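Local coordinates for aluminum resistance protein (Clostridium novyi, PDB 3I16), which probably acts as a pyridoxal-phosphate-dependent carbon-sulfur lyase of the methionine gamma-lyase family, with a possible role in aluminium resistance, at residues 52-57 / 82-87. Residues are numbered along the deposited sequence; the frame is centred on the assembly and turned at random.
Sequences FQEERI and YARVFN
Arg84 reaches Glu54 and Glu55 with a chain that runs extended from CG to NE, whereas both glutamates fold back at chi2; in Glu55 the bend (chi2 -59°) turns the carboxylate onto Arg84 NE, while Glu54 meets the guanidinium mainly through its CB. The outcome illustrates how one guanidinium can serve two neighbouring acids in different ways. Glu55 takes the edge: Arg84 NE gives a nearly linear hydrogen bond, 176° at the hydrogen, to Glu55 OE2 at 2.6 Å. The oxygen lies almost in the guanidinium plane but is approached on its anti side, and the two flat groups are twisted 43° apart, so this is no flat two-pronged pairing. Arg84 NH2 adds only a weak, bent bond of 3.3 Å to the same Glu55 OE2. Glu54 instead takes a face. Its CB sits over the guanidinium toward the rim, 3.4 Å from Arg84 NH1, and the side chains cross at about a right angle; Glu54 OE1, 3.9 Å from Arg84 NH1, lies well out of the guanidinium plane, with no N-H pointing at it, and contributes a long, purely electrostatic salt bridge.

This three-residue network ties the C-terminal end of helix 17-54 to the last turn of helix 73-86. Each helix finishes in a Schellman motif, with Arg56 and Asn87 as the residues that turn to positive phi. Glu55 also rests on Ala80 and Val81, which carries its contact further along helix 73-86. Although the network lies at the surface, away from the pyridoxal-phosphate pocket, the subunit interface is close by: Gln53 hydrogen-bonds to Tyr13 and Ser356 of the second subunit, and Arg56 makes a cation-pi contact with Phe361 of that same neighbouring chain.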
loop_
_atom_site.group_PDB
_atom_site.type_symbol
_atom_site.label_atom_id
_atom_site.label_comp_id
_atom_site.label_asym_id
_atom_site.label_seq_id
_atom_site.Cartn_x
_atom_site.Cartn_y
_atom_site.Cartn_z
ATOM N N PHE B 52 -22.089 -8.544 -7.628
ATOM C CA PHE B 52 -21.399 -7.273 -7.913
ATOM C C PHE B 52 -22.336 -6.230 -8.531
ATOM O O PHE B 52 -22.360 -5.062 -8.123
ATOM C CB PHE B 52 -20.229 -7.466 -8.899
ATOM C CG PHE B 52 -18.907 -7.763 -8.246
ATOM C CD1 PHE B 52 -18.632 -9.024 -7.723
ATOM C CD2 PHE B 52 -17.927 -6.779 -8.196
ATOM C CE1 PHE B 52 -17.394 -9.294 -7.140
ATOM C CE2 PHE B 52 -16.713 -7.021 -7.611
ATOM C CZ PHE B 52 -16.430 -8.287 -7.088
ATOM N N GLN B 53 -23.114 -6.680 -9.501
ATOM C CA GLN B 53 -23.967 -5.796 -10.268
ATOM C C GLN B 53 -25.135 -5.250 -9.472
ATOM O O GLN B 53 -25.469 -4.076 -9.610
ATOM C CB GLN B 53 -24.432 -6.510 -11.538
ATOM C CG GLN B 53 -23.246 -6.818 -12.433
ATOM C CD GLN B 53 -23.619 -7.576 -13.661
ATOM O OE1 GLN B 53 -24.632 -8.283 -13.683
ATOM N NE2 GLN B 53 -22.798 -7.448 -14.706
ATOM N N GLU B 54 -25.729 -6.090 -8.628
ATOM C CA GLU B 54 -26.824 -5.667 -7.771
ATOM C C GLU B 54 -26.362 -4.593 -6.800
ATOM O O GLU B 54 -27.118 -3.665 -6.481
ATOM C CB GLU B 54 -27.415 -6.858 -7.022
ATOM C CG GLU B 54 -28.155 -7.841 -7.920
ATOM C CD GLU B 54 -29.444 -7.273 -8.476
ATOM O OE1 GLU B 54 -30.117 -6.482 -7.765
ATOM O OE2 GLU B 54 -29.799 -7.632 -9.627
ATOM N N GLU B 55 -25.114 -4.686 -6.355
ATOM C CA GLU B 55 -24.551 -3.690 -5.457
ATOM C C GLU B 55 -23.950 -2.492 -6.178
ATOM O O GLU B 55 -23.387 -1.603 -5.535
ATOM C CB GLU B 55 -23.500 -4.338 -4.532
ATOM C CG GLU B 55 -24.121 -5.231 -3.512
ATOM C CD GLU B 55 -25.118 -4.497 -2.627
ATOM O OE1 GLU B 55 -24.879 -3.311 -2.282
ATOM O OE2 GLU B 55 -26.130 -5.131 -2.262
ATOM N N ARG B 56 -24.044 -2.470 -7.505
ATOM C CA ARG B 56 -23.556 -1.343 -8.296
ATOM C C ARG B 56 -22.097 -0.963 -7.989
ATOM O O ARG B 56 -21.752 0.212 -7.819
ATOM C CB ARG B 56 -24.521 -0.170 -8.126
ATOM C CG ARG B 56 -25.939 -0.508 -8.625
ATOM C CD ARG B 56 -26.966 0.558 -8.227
ATOM N NE ARG B 56 -26.733 1.830 -8.899
ATOM C CZ ARG B 56 -27.143 2.132 -10.135
ATOM N NH1 ARG B 56 -27.814 1.258 -10.880
ATOM N NH2 ARG B 56 -26.860 3.324 -10.643
ATOM N N ILE B 57 -21.245 -1.982 -7.944
ATOM C CA ILE B 57 -19.844 -1.777 -7.655
ATOM C C ILE B 57 -19.215 -0.934 -8.782
ATOM O O ILE B 57 -19.431 -1.199 -9.956
ATOM C CB ILE B 57 -19.101 -3.140 -7.453
ATOM C CG1 ILE B 57 -19.702 -3.922 -6.274
ATOM C CG2 ILE B 57 -17.587 -2.950 -7.232
ATOM C CD1 ILE B 57 -19.688 -3.190 -4.932
ATOM N N TYR B 82 -20.921 -10.003 -0.488
ATOM C CA TYR B 82 -20.767 -11.338 0.112
ATOM C C TYR B 82 -22.128 -11.915 0.533
ATOM O O TYR B 82 -22.417 -13.096 0.306
ATOM C CB TYR B 82 -19.819 -11.317 1.328
ATOM C CG TYR B 82 -18.395 -11.759 1.072
ATOM C CD1 TYR B 82 -17.552 -11.038 0.244
ATOM C CD2 TYR B 82 -17.875 -12.884 1.711
ATOM C CE1 TYR B 82 -16.248 -11.465 0.007
ATOM C CE2 TYR B 82 -16.556 -13.313 1.493
ATOM C CZ TYR B 82 -15.750 -12.590 0.653
ATOM O OH TYR B 82 -14.447 -12.984 0.447
ATOM N N ALA B 83 -22.939 -11.070 1.154
ATOM C CA ALA B 83 -24.277 -11.431 1.629
ATOM C C ALA B 83 -25.193 -11.882 0.485
ATOM O O ALA B 83 -25.915 -12.884 0.626
ATOM C CB ALA B 83 -24.886 -10.284 2.437
ATOM N N ARG B 84 -25.107 -11.196 -0.661
ATOM C CA ARG B 84 -25.834 -11.627 -1.846
ATOM C C ARG B 84 -25.317 -12.958 -2.384
ATOM O O ARG B 84 -26.121 -13.809 -2.762
ATOM C CB ARG B 84 -25.776 -10.580 -2.953
ATOM C CG ARG B 84 -26.647 -9.382 -2.671
ATOM C CD ARG B 84 -26.464 -8.329 -3.723
ATOM N NE ARG B 84 -27.260 -7.153 -3.394
ATOM C CZ ARG B 84 -28.550 -7.017 -3.680
ATOM N NH1 ARG B 84 -29.222 -7.975 -4.325
ATOM N NH2 ARG B 84 -29.173 -5.902 -3.331
ATOM N N VAL B 85 -23.994 -13.145 -2.430
ATOM C CA VAL B 85 -23.405 -14.405 -2.933
ATOM C C VAL B 85 -23.876 -15.605 -2.111
ATOM O O VAL B 85 -24.253 -16.638 -2.671
ATOM C CB VAL B 85 -21.860 -14.371 -2.951
ATOM C CG1 VAL B 85 -21.285 -15.769 -3.150
ATOM C CG2 VAL B 85 -21.349 -13.413 -4.022
ATOM N N PHE B 86 -23.855 -15.451 -0.789
ATOM C CA PHE B 86 -24.287 -16.486 0.161
ATOM C C PHE B 86 -25.792 -16.475 0.495
ATOM O O PHE B 86 -26.273 -17.312 1.251
ATOM C CB PHE B 86 -23.470 -16.368 1.455
ATOM C CG PHE B 86 -22.033 -16.784 1.297
ATOM C CD1 PHE B 86 -21.700 -18.129 1.239
ATOM C CD2 PHE B 86 -21.019 -15.848 1.205
ATOM C CE1 PHE B 86 -20.371 -18.530 1.094
ATOM C CE2 PHE B 86 -19.689 -16.249 1.068
ATOM C CZ PHE B 86 -19.375 -17.587 1.006
ATOM N N ASN B 87 -26.536 -15.548 -0.087
ATOM C CA ASN B 87 -27.960 -15.417 0.179
ATOM C C ASN B 87 -28.258 -15.304 1.667
ATOM O O ASN B 87 -29.119 -16.005 2.193
ATOM C CB ASN B 87 -28.753 -16.565 -0.467
ATOM C CG ASN B 87 -28.561 -16.622 -1.974
ATOM O OD1 ASN B 87 -28.812 -15.632 -2.662
ATOM N ND2 ASN B 87 -28.120 -17.782 -2.498
#